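Local coordinates for thermospermine synthase (PDB 6BQ6), which probably transfers an aminopropyl group from decarboxylated S-adenosylmethionine to spermidine, making the tetraamine thermospermine and releasing methylthioadenosine, at residues H99-G110 against E173-L182; I125-E135 against R156-E167. All coordinates share one frame; numbering follows the deposited sequence. Where two conformers were deposited one is given.

Interaction 1 (H99-G110 against E173-L182). With TER (N-(3-amino-propyl)-N-(5-aminopropyl)-1,4-diaminobutane), chain F.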
loop_
_atom_site.group_PDB
_atom_site.type_symbol
_atom_site.label_atom_id
_atom_site.label_comp_id
_atom_site.label_asym_id
_atom_site.label_seq_id
_atom_site.Cartn_x
_atom_site.Cartn_y
_atom_site.Cartn_z
ATOM N N HIS B 99 -28.341 -16.672 31.471
ATOM C CA HIS B 99 -28.165 -17.574 32.596
ATOM C C HIS B 99 -28.947 -17.073 33.812
ATOM O O HIS B 99 -29.036 -15.858 34.052
ATOM C CB HIS B 99 -26.691 -17.650 32.943
ATOM C CG HIS B 99 -26.369 -18.859 33.742
ATOM N ND1 HIS B 99 -26.586 -18.908 35.096
ATOM C CD2 HIS B 99 -25.926 -20.085 33.377
ATOM C CE1 HIS B 99 -26.272 -20.110 35.547
ATOM N NE2 HIS B 99 -25.882 -20.854 34.523
ATOM N N PRO B 100 -29.534 -17.991 34.604
ATOM C CA PRO B 100 -30.344 -17.507 35.733
ATOM C C PRO B 100 -29.541 -16.843 36.856
ATOM O O PRO B 100 -30.010 -15.880 37.477
ATOM C CB PRO B 100 -31.093 -18.776 36.189
ATOM C CG PRO B 100 -30.277 -19.911 35.708
ATOM C CD PRO B 100 -29.724 -19.429 34.379
ATOM N N MET B 101 -28.332 -17.324 37.092
ATOM C CA MET B 101 -27.450 -16.804 38.131
ATOM C C MET B 101 -26.017 -17.328 37.927
ATOM O O MET B 101 -25.601 -18.329 38.490
ATOM C CB MET B 101 -27.999 -17.208 39.518
ATOM C CG MET B 101 -27.266 -16.513 40.669
ATOM S SD MET B 101 -27.884 -17.181 42.213
ATOM C CE MET B 101 -27.261 -18.859 42.161
ATOM N N PRO B 102 -25.251 -16.657 37.057
ATOM C CA PRO B 102 -23.920 -17.179 36.698
ATOM C C PRO B 102 -22.885 -16.731 37.707
ATOM O O PRO B 102 -22.713 -15.555 37.884
ATOM C CB PRO B 102 -23.673 -16.565 35.302
ATOM C CG PRO B 102 -24.501 -15.326 35.307
ATOM C CD PRO B 102 -25.713 -15.599 36.147
ATOM N N LYS B 103 -22.206 -17.691 38.334
ATOM C CA LYS B 103 -21.222 -17.473 39.395
ATOM C C LYS B 103 -19.786 -17.762 39.001
ATOM O O LYS B 103 -18.860 -17.114 39.463
ATOM C CB LYS B 103 -21.557 -18.395 40.582
ATOM C CG LYS B 103 -22.930 -18.155 41.194
ATOM C CD LYS B 103 -22.823 -17.157 42.342
ATOM C CE LYS B 103 -24.107 -16.364 42.552
ATOM N NZ LYS B 103 -23.834 -15.011 43.081
ATOM N N ASN B 104 -19.585 -18.780 38.166
ATOM C CA ASN B 104 -18.263 -19.292 37.895
ATOM C C ASN B 104 -18.098 -19.428 36.380
ATOM O O ASN B 104 -18.860 -20.170 35.746
ATOM C CB ASN B 104 -18.087 -20.626 38.592
ATOM C CG ASN B 104 -17.998 -20.478 40.116
ATOM O OD1 ASN B 104 -19.012 -20.560 40.844
ATOM N ND2 ASN B 104 -16.811 -20.218 40.604
ATOM N N VAL B 105 -17.131 -18.687 35.831
ATOM C CA VAL B 105 -16.881 -18.693 34.393
ATOM C C VAL B 105 -15.434 -18.968 34.024
ATOM O O VAL B 105 -14.507 -18.514 34.676
ATOM C CB VAL B 105 -17.299 -17.365 33.747
ATOM C CG1 VAL B 105 -16.500 -16.219 34.327
ATOM C CG2 VAL B 105 -17.091 -17.385 32.243
ATOM N N PHE B 106 -15.259 -19.714 32.944
ATOM C CA PHE B 106 -13.952 -20.079 32.409
ATOM C C PHE B 106 -13.799 -19.453 31.021
ATOM O O PHE B 106 -14.693 -19.602 30.201
ATOM C CB PHE B 106 -13.889 -21.601 32.288
ATOM C CG PHE B 106 -12.553 -22.139 31.902
ATOM C CD1 PHE B 106 -12.231 -22.319 30.592
ATOM C CD2 PHE B 106 -11.664 -22.588 32.879
ATOM C CE1 PHE B 106 -10.997 -22.822 30.217
ATOM C CE2 PHE B 106 -10.428 -23.141 32.526
ATOM C CZ PHE B 106 -10.098 -23.277 31.200
ATOM N N ILE B 107 -12.709 -18.732 30.823
ATOM C CA ILE B 107 -12.396 -18.157 29.509
ATOM C C ILE B 107 -11.332 -19.015 28.813
ATOM O O ILE B 107 -10.225 -19.163 29.349
ATOM C CB ILE B 107 -11.853 -16.745 29.580
ATOM C CG1 ILE B 107 -12.759 -15.809 30.413
ATOM C CG2 ILE B 107 -11.738 -16.214 28.145
ATOM C CD1 ILE B 107 -12.062 -14.540 30.879
ATOM N N MET B 108 -11.629 -19.572 27.617
ATOM C CA MET B 108 -10.610 -20.135 26.772
ATOM C C MET B 108 -9.995 -19.025 25.966
ATOM O O MET B 108 -10.665 -18.479 25.072
ATOM C CB MET B 108 -11.204 -21.201 25.834
ATOM C CG MET B 108 -12.124 -22.169 26.535
ATOM S SD MET B 108 -12.458 -23.569 25.454
ATOM C CE MET B 108 -13.335 -22.822 24.096
ATOM N N GLY B 109 -8.761 -18.658 26.286
ATOM C CA GLY B 109 -8.047 -17.559 25.619
ATOM C C GLY B 109 -8.268 -16.291 26.380
ATOM O O GLY B 109 -8.058 -16.222 27.568
ATOM N N GLY B 110 -8.732 -15.278 25.687
ATOM C CA GLY B 110 -8.835 -13.935 26.233
ATOM C C GLY B 110 -7.474 -13.256 26.129
ATOM O O GLY B 110 -7.034 -12.823 25.001
ATOM N N GLU B 173 -13.763 -29.275 38.174
ATOM C CA GLU B 173 -14.564 -28.080 38.365
ATOM C C GLU B 173 -15.412 -27.799 37.117
ATOM O O GLU B 173 -14.941 -27.947 35.992
ATOM C CB GLU B 173 -13.716 -26.858 38.645
ATOM C CG GLU B 173 -14.607 -25.614 38.799
ATOM C CD GLU B 173 -14.050 -24.511 39.688
ATOM O OE1 GLU B 173 -12.976 -24.718 40.296
ATOM O OE2 GLU B 173 -14.719 -23.429 39.758
ATOM N N LYS B 174 -16.649 -27.407 37.366
ATOM C CA LYS B 174 -17.584 -27.076 36.317
ATOM C C LYS B 174 -17.934 -25.607 36.418
ATOM O O LYS B 174 -17.737 -24.967 37.442
ATOM C CB LYS B 174 -18.826 -27.936 36.412
ATOM C CG LYS B 174 -18.532 -29.452 36.396
ATOM C CD LYS B 174 -19.815 -30.211 36.086
ATOM C CE LYS B 174 -19.581 -31.700 36.057
ATOM N NZ LYS B 174 -19.624 -32.180 37.435
ATOM N N TYR B 175 -18.476 -25.070 35.328
ATOM C CA TYR B 175 -18.693 -23.644 35.214
ATOM C C TYR B 175 -20.086 -23.356 34.709
ATOM O O TYR B 175 -20.651 -24.123 33.875
ATOM C CB TYR B 175 -17.676 -23.064 34.175
ATOM C CG TYR B 175 -16.288 -23.209 34.681
ATOM C CD1 TYR B 175 -15.772 -22.275 35.560
ATOM C CD2 TYR B 175 -15.517 -24.312 34.352
ATOM C CE1 TYR B 175 -14.491 -22.392 36.072
ATOM C CE2 TYR B 175 -14.247 -24.458 34.900
ATOM C CZ TYR B 175 -13.757 -23.492 35.746
ATOM O OH TYR B 175 -12.481 -23.654 36.256
ATOM N N ASP B 176 -20.631 -22.214 35.151
ATOM C CA ASP B 176 -21.912 -21.721 34.640
ATOM C C ASP B 176 -21.845 -21.233 33.216
ATOM O O ASP B 176 -22.776 -21.449 32.439
ATOM C CB ASP B 176 -22.437 -20.611 35.561
ATOM C CG ASP B 176 -22.686 -21.120 36.979
ATOM O OD1 ASP B 176 -23.410 -22.123 37.106
ATOM O OD2 ASP B 176 -22.172 -20.504 37.931
ATOM N N VAL B 177 -20.745 -20.576 32.858
ATOM C CA VAL B 177 -20.561 -20.134 31.459
ATOM C C VAL B 177 -19.111 -20.451 31.110
ATOM O O VAL B 177 -18.227 -20.321 31.957
ATOM C CB VAL B 177 -20.848 -18.606 31.270
ATOM C CG1 VAL B 177 -20.654 -18.181 29.834
ATOM C CG2 VAL B 177 -22.257 -18.243 31.676
ATOM N N ILE B 178 -18.878 -20.911 29.878
ATOM C CA ILE B 178 -17.516 -21.025 29.339
ATOM C C ILE B 178 -17.515 -20.165 28.070
ATOM O O ILE B 178 -18.450 -20.201 27.222
ATOM C CB ILE B 178 -17.148 -22.489 29.022
ATOM C CG1 ILE B 178 -17.078 -23.270 30.328
ATOM C CG2 ILE B 178 -15.790 -22.571 28.325
ATOM C CD1 ILE B 178 -16.969 -24.766 30.151
ATOM N N VAL B 179 -16.460 -19.380 27.952
ATOM C CA VAL B 179 -16.327 -18.347 26.930
ATOM C C VAL B 179 -15.141 -18.706 26.020
ATOM O O VAL B 179 -13.996 -18.819 26.498
ATOM C CB VAL B 179 -16.091 -16.974 27.545
ATOM C CG1 VAL B 179 -15.921 -15.919 26.411
ATOM C CG2 VAL B 179 -17.257 -16.589 28.471
ATOM N N GLY B 180 -15.399 -18.915 24.735
ATOM C CA GLY B 180 -14.357 -19.087 23.741
ATOM C C GLY B 180 -13.937 -17.739 23.186
ATOM O O GLY B 180 -14.686 -17.131 22.421
ATOM N N ASP B 181 -12.726 -17.314 23.531
ATOM C CA ASP B 181 -12.158 -16.091 23.016
ATOM C C ASP B 181 -10.789 -16.424 22.404
ATOM O O ASP B 181 -9.791 -15.878 22.783
ATOM C CB ASP B 181 -12.052 -15.082 24.120
ATOM C CG ASP B 181 -11.799 -13.678 23.629
ATOM O OD1 ASP B 181 -11.846 -13.417 22.430
ATOM O OD2 ASP B 181 -11.507 -12.833 24.486
ATOM N N LEU B 182 -10.814 -17.312 21.409
ATOM C CA LEU B 182 -9.631 -17.800 20.733
ATOM C C LEU B 182 -9.557 -17.287 19.317
ATOM O O LEU B 182 -10.543 -16.750 18.772
ATOM C CB LEU B 182 -9.667 -19.327 20.657
ATOM C CG LEU B 182 -9.819 -19.994 22.009
ATOM C CD1 LEU B 182 -10.415 -21.383 21.776
ATOM C CD2 LEU B 182 -8.500 -20.086 22.733
HETATM N N1 TER F . -6.210 -14.641 21.016
HETATM C C2 TER F . -7.220 -13.825 21.658
HETATM C C3 TER F . -8.552 -13.982 20.931
HETATM C C4 TER F . -8.565 -13.363 19.557
HETATM N N5 TER F . -9.909 -13.309 19.032
HETATM C C6 TER F . -10.456 -12.058 18.557
HETATM C C7 TER F . -11.373 -12.273 17.364
HETATM C C8 TER F . -11.459 -10.982 16.571
HETATM N N9 TER F . -10.415 -10.865 15.576
HETATM C C10 TER F . -10.371 -9.669 14.775
HETATM C C11 TER F . -9.782 -9.852 13.394
HETATM C C12 TER F . -10.118 -8.604 12.576
HETATM C C13 TER F . -9.308 -8.487 11.294
HETATM N N14 TER F . -9.135 -9.780 10.655
HETATM O O HOH W 1 -24.876 -23.271 35.076
HETATM O O HOH W 2 -21.330 -21.961 40.103
#
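F106 lays its CB squarely over the ring of Y175, 3.6 Å from the ring centroid and only 4° off the normal, where two neighbouring parallel strands of the Rossmann-like sheet, 104-107 and 175-181, run side by side. With CG anti to the backbone N (chi1 -173°), the phenyl swings on past that face, and its CD2 ends 3.6 Å from Y175 OH, which sits at the edge of the F106 ring. Without the tyrosine ring, as with an alanine here, F106 CB is likely to lose the face it rests on, opening a gap beside N104. Farther along, on the F106 side of the sheet, M108 CE packs on L182 CD1 at 4.0 Å. Backbone bonds alternate between the strands from F106 N to V177 O as far as D181 N to M108 O.

At the start of the pair, D176 OD2 is gripped by two amides that arrive from opposite faces of the carboxylate plane: K103 N at 2.8 Å and N104 N at 3.1 Å. A water also donates to OD2, while another links D176 OD1 with H99 NE2. At the far end lies the thermospermine pocket. D181, the predicted proton acceptor, is positioned by Y87 through OD1 and T115 through OD2, and its backbone O takes a nearly straight bond, 175° at the hydrogen, from G110 N at 3.1 Å.

Interaction 2 (I125-E135 against R156-E167)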
loop_
_atom_site.group_PDB
_atom_site.type_symbol
_atom_site.label_atom_id
_atom_site.label_comp_id
_atom_site.label_asym_id
_atom_site.label_seq_id
_atom_site.Cartn_x
_atom_site.Cartn_y
_atom_site.Cartn_z
ATOM N N ILE B 125 -21.138 -12.772 39.648
ATOM C CA ILE B 125 -19.912 -13.499 39.433
ATOM C C ILE B 125 -19.070 -13.523 40.698
ATOM O O ILE B 125 -18.783 -12.478 41.284
ATOM C CB ILE B 125 -19.099 -12.889 38.234
ATOM C CG1 ILE B 125 -19.842 -13.162 36.900
ATOM C CG2 ILE B 125 -17.662 -13.365 38.187
ATOM C CD1 ILE B 125 -19.787 -14.593 36.459
ATOM N N ASP B 126 -18.644 -14.722 41.055
ATOM C CA ASP B 126 -17.700 -14.984 42.161
ATOM C C ASP B 126 -16.282 -15.372 41.694
ATOM O O ASP B 126 -15.299 -15.116 42.409
ATOM C CB ASP B 126 -18.265 -16.108 43.037
ATOM C CG ASP B 126 -19.536 -15.714 43.773
ATOM O OD1 ASP B 126 -19.765 -14.494 44.066
ATOM O OD2 ASP B 126 -20.305 -16.631 44.134
ATOM N N LYS B 127 -16.167 -16.034 40.537
ATOM C CA LYS B 127 -14.853 -16.444 40.027
ATOM C C LYS B 127 -14.831 -16.421 38.530
ATOM O O LYS B 127 -15.786 -16.887 37.872
ATOM C CB LYS B 127 -14.491 -17.830 40.482
ATOM C CG LYS B 127 -13.044 -18.208 40.175
ATOM C CD LYS B 127 -12.624 -19.470 40.910
ATOM C CE LYS B 127 -12.841 -20.694 40.031
ATOM N NZ LYS B 127 -11.970 -21.814 40.429
ATOM N N VAL B 128 -13.756 -15.891 37.999
ATOM C CA VAL B 128 -13.407 -15.967 36.548
ATOM C C VAL B 128 -12.006 -16.578 36.419
ATOM O O VAL B 128 -11.036 -16.154 37.065
ATOM C CB VAL B 128 -13.387 -14.593 35.870
ATOM C CG1 VAL B 128 -12.942 -14.682 34.410
ATOM C CG2 VAL B 128 -14.718 -13.851 35.972
ATOM N N VAL B 129 -11.908 -17.617 35.621
ATOM C CA VAL B 129 -10.639 -18.191 35.253
ATOM C C VAL B 129 -10.330 -17.840 33.822
ATOM O O VAL B 129 -11.153 -18.151 32.963
ATOM C CB VAL B 129 -10.668 -19.734 35.372
ATOM C CG1 VAL B 129 -9.303 -20.316 34.996
ATOM C CG2 VAL B 129 -11.029 -20.158 36.763
ATOM N N MET B 130 -9.167 -17.238 33.560
ATOM C CA MET B 130 -8.720 -16.863 32.220
ATOM C C MET B 130 -7.614 -17.830 31.892
ATOM O O MET B 130 -6.588 -17.828 32.593
ATOM C CB MET B 130 -8.195 -15.446 32.151
ATOM C CG MET B 130 -7.723 -14.998 30.759
ATOM S SD MET B 130 -6.501 -13.649 30.820
ATOM C CE MET B 130 -7.413 -12.551 31.860
ATOM N N CYS B 131 -7.855 -18.686 30.893
ATOM C CA CYS B 131 -6.900 -19.699 30.501
ATOM C C CYS B 131 -6.328 -19.468 29.082
ATOM O O CYS B 131 -7.000 -19.707 28.083
ATOM C CB CYS B 131 -7.518 -21.081 30.656
ATOM S SG CYS B 131 -6.389 -22.452 30.277
ATOM N N ASP B 132 -5.107 -18.933 29.032
ATOM C CA ASP B 132 -4.475 -18.475 27.781
ATOM C C ASP B 132 -3.153 -19.163 27.680
ATOM O O ASP B 132 -2.496 -19.373 28.686
ATOM C CB ASP B 132 -4.294 -16.941 27.763
ATOM C CG ASP B 132 -4.013 -16.375 26.352
ATOM O OD1 ASP B 132 -2.904 -16.567 25.754
ATOM O OD2 ASP B 132 -4.932 -15.727 25.798
ATOM N N ILE B 133 -2.765 -19.496 26.464
ATOM C CA ILE B 133 -1.556 -20.257 26.275
ATOM C C ILE B 133 -0.314 -19.362 26.302
ATOM O O ILE B 133 0.758 -19.852 26.549
ATOM C CB ILE B 133 -1.645 -21.108 25.014
ATOM C CG1 ILE B 133 -0.724 -22.306 25.163
ATOM C CG2 ILE B 133 -1.405 -20.271 23.754
ATOM C CD1 ILE B 133 -1.137 -23.504 24.340
ATOM N N ASP B 134 -0.465 -18.060 26.064
ATOM C CA ASP B 134 0.682 -17.168 25.845
ATOM C C ASP B 134 0.781 -16.189 26.970
ATOM O O ASP B 134 0.157 -15.144 26.969
ATOM C CB ASP B 134 0.587 -16.457 24.482
ATOM C CG ASP B 134 1.882 -15.763 24.089
ATOM O OD1 ASP B 134 2.796 -15.644 24.936
ATOM O OD2 ASP B 134 2.018 -15.415 22.909
ATOM N N GLU B 135 1.609 -16.533 27.958
ATOM C CA GLU B 135 1.794 -15.671 29.098
ATOM C C GLU B 135 2.330 -14.300 28.713
ATOM O O GLU B 135 2.059 -13.301 29.383
ATOM C CB GLU B 135 2.755 -16.344 30.086
ATOM C CG GLU B 135 2.874 -15.603 31.405
ATOM C CD GLU B 135 3.595 -16.437 32.453
ATOM O OE1 GLU B 135 4.474 -17.230 32.045
ATOM O OE2 GLU B 135 3.283 -16.298 33.665
ATOM N N ARG B 156 -11.425 -11.809 42.148
ATOM C CA ARG B 156 -12.214 -12.880 41.576
ATOM C C ARG B 156 -11.554 -13.511 40.365
ATOM O O ARG B 156 -12.006 -14.566 39.936
ATOM C CB ARG B 156 -13.586 -12.358 41.222
ATOM C CG ARG B 156 -14.446 -11.974 42.426
ATOM C CD ARG B 156 -15.777 -11.433 41.953
ATOM N NE ARG B 156 -15.595 -10.135 41.306
ATOM C CZ ARG B 156 -16.479 -9.520 40.538
ATOM N NH1 ARG B 156 -17.670 -10.022 40.302
ATOM N NH2 ARG B 156 -16.171 -8.360 40.013
ATOM N N LEU B 157 -10.523 -12.865 39.819
ATOM C CA LEU B 157 -9.832 -13.345 38.604
ATOM C C LEU B 157 -8.645 -14.250 38.909
ATOM O O LEU B 157 -7.794 -13.912 39.731
ATOM C CB LEU B 157 -9.371 -12.167 37.757
ATOM C CG LEU B 157 -8.671 -12.485 36.422
ATOM C CD1 LEU B 157 -9.584 -13.286 35.516
ATOM C CD2 LEU B 157 -8.225 -11.195 35.787
ATOM N N GLU B 158 -8.625 -15.419 38.271
ATOM C CA GLU B 158 -7.464 -16.302 38.274
ATOM C C GLU B 158 -6.964 -16.454 36.825
ATOM O O GLU B 158 -7.742 -16.821 35.944
ATOM C CB GLU B 158 -7.825 -17.676 38.812
ATOM C CG GLU B 158 -6.597 -18.614 38.863
ATOM C CD GLU B 158 -6.835 -20.004 39.419
ATOM O OE1 GLU B 158 -7.962 -20.293 39.891
ATOM O OE2 GLU B 158 -5.859 -20.815 39.387
ATOM N N VAL B 159 -5.668 -16.198 36.603
ATOM C CA VAL B 159 -5.034 -16.391 35.314
ATOM C C VAL B 159 -4.298 -17.734 35.373
ATOM O O VAL B 159 -3.524 -18.002 36.289
ATOM C CB VAL B 159 -4.075 -15.220 35.003
ATOM C CG1 VAL B 159 -3.326 -15.487 33.701
ATOM C CG2 VAL B 159 -4.818 -13.909 34.961
ATOM N N VAL B 160 -4.581 -18.596 34.405
ATOM C CA VAL B 160 -3.914 -19.875 34.248
ATOM C C VAL B 160 -3.266 -19.868 32.888
ATOM O O VAL B 160 -3.898 -19.486 31.903
ATOM C CB VAL B 160 -4.887 -21.053 34.349
ATOM C CG1 VAL B 160 -4.190 -22.364 34.001
ATOM C CG2 VAL B 160 -5.483 -21.151 35.744
ATOM N N ILE B 161 -2.000 -20.248 32.832
ATOM C CA ILE B 161 -1.286 -20.360 31.568
ATOM C C ILE B 161 -1.274 -21.821 31.161
ATOM O O ILE B 161 -0.543 -22.631 31.719
ATOM C CB ILE B 161 0.151 -19.800 31.653
ATOM C CG1 ILE B 161 0.132 -18.337 32.193
ATOM C CG2 ILE B 161 0.783 -19.882 30.258
ATOM C CD1 ILE B 161 -0.687 -17.349 31.377
ATOM N N ASN B 162 -2.123 -22.164 30.192
ATOM C CA ASN B 162 -2.283 -23.543 29.748
ATOM C C ASN B 162 -3.092 -23.570 28.495
ATOM O O ASN B 162 -3.754 -22.577 28.109
ATOM C CB ASN B 162 -2.919 -24.415 30.876
ATOM C CG ASN B 162 -2.590 -25.914 30.780
ATOM O OD1 ASN B 162 -1.769 -26.343 29.957
ATOM N ND2 ASN B 162 -3.248 -26.722 31.622
ATOM N N ASP B 163 -2.993 -24.707 27.827
ATOM C CA ASP B 163 -3.929 -25.112 26.792
ATOM C C ASP B 163 -5.281 -25.326 27.465
ATOM O O ASP B 163 -5.343 -26.034 28.450
ATOM C CB ASP B 163 -3.466 -26.442 26.224
ATOM C CG ASP B 163 -4.401 -26.967 25.189
ATOM O OD1 ASP B 163 -4.345 -26.479 24.053
ATOM O OD2 ASP B 163 -5.200 -27.866 25.495
ATOM N N ALA B 164 -6.343 -24.723 26.942
ATOM C CA ALA B 164 -7.666 -24.811 27.569
ATOM C C ALA B 164 -8.213 -26.250 27.607
ATOM O O ALA B 164 -8.898 -26.606 28.561
ATOM C CB ALA B 164 -8.659 -23.870 26.882
ATOM N N LYS B 165 -7.923 -27.088 26.594
ATOM C CA LYS B 165 -8.393 -28.482 26.623
ATOM C C LYS B 165 -7.753 -29.229 27.746
ATOM O O LYS B 165 -8.430 -29.951 28.483
ATOM C CB LYS B 165 -8.148 -29.231 25.274
ATOM C CG LYS B 165 -8.555 -30.693 25.297
ATOM C CD LYS B 165 -8.289 -31.355 23.939
ATOM C CE LYS B 165 -8.096 -32.866 24.038
ATOM N NZ LYS B 165 -9.391 -33.570 24.005
ATOM N N ALA B 166 -6.442 -29.092 27.880
ATOM C CA ALA B 166 -5.723 -29.724 28.984
ATOM C C ALA B 166 -6.209 -29.253 30.323
ATOM O O ALA B 166 -6.398 -30.069 31.243
ATOM C CB ALA B 166 -4.232 -29.427 28.855
ATOM N N GLU B 167 -6.407 -27.936 30.446
ATOM C CA GLU B 167 -6.880 -27.367 31.719
ATOM C C GLU B 167 -8.250 -27.881 32.134
ATOM O O GLU B 167 -8.421 -28.350 33.265
ATOM C CB GLU B 167 -6.904 -25.849 31.653
ATOM C CG GLU B 167 -7.164 -25.161 32.956
ATOM C CD GLU B 167 -6.090 -25.391 34.013
ATOM O OE1 GLU B 167 -4.959 -25.761 33.640
ATOM O OE2 GLU B 167 -6.379 -25.119 35.215
HETATM O O HOH W 3 -6.043 -21.564 26.431
#
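I125 opens the contact through its carbonyl O, which accepts from R156 NH1 at 2.9 Å; here strand 127-132 meets strand 157-161, the outermost parallel strand at this side of the Rossmann-like sheet. The oxygen lies in the guanidinium plane, yet the donor stands above the carbonyl plane. R156 CG lies against D126 O at 3.3 Å, and beyond it a bend at chi3 (-69°) brings NH1 round to I125 O, while D154 and L120 O hold NH2. K127 sends its amine to E173, with E158 nearby but beyond salt-bridge distance. From V128 N to R156 O as far as V160 N to M130 O, the strands exchange regular backbone bonds, the last nearly linear. V128 CG1 meets L157 CD1 at 3.8 Å, and M130 curls its CE against L157 and V159 on the same face; V129 CG1 touches V160 CG2 on the other.

C131 carries its SG anti to the backbone N (chi1 -177°), which lodges the sulfur where strand 157-161 gives way to the helix beginning at A164: SG is 3.7 Å from E167 CB and 3.8 Å from A164 CA. D132, which with D163 and A164 binds adenosine in another structure of this enzyme, folds into an Asx turn as its OD1 accepts from D134 N. I133 reaches D163 with CD1, and E135 sets its CB against I161 CD1. The new helix is capped by D163, whose OD2 accepts from A166 N while OD1 forms a salt bridge to K193; N162 ND2 gives E167 OE1 a 2.8 Å bond in the amide plane.

Overall arrangement
Interactions 1 and 2 are two seams of one sheet, in the strand order 157-161, 127-132, 104-107, 175-181, with their centres about 10 Å apart. The middle seam joins them: I107 N lies 2.7 Å from V129 O and G109 N 2.7 Å from C131 O, both probable hydrogen bonds. In sequence, interaction 2 is nested inside the loop that interaction 1 closes. Both seams end at the active site: 99-110 with 173-182 brings G110, D181 and L182 to the thermospermine, whereas 125-135 with 156-167 carries the adenosine-site residues D132, D163 and A164, the D132 side chain and the bound tetraamine having their nearest atoms about 5 Å apart.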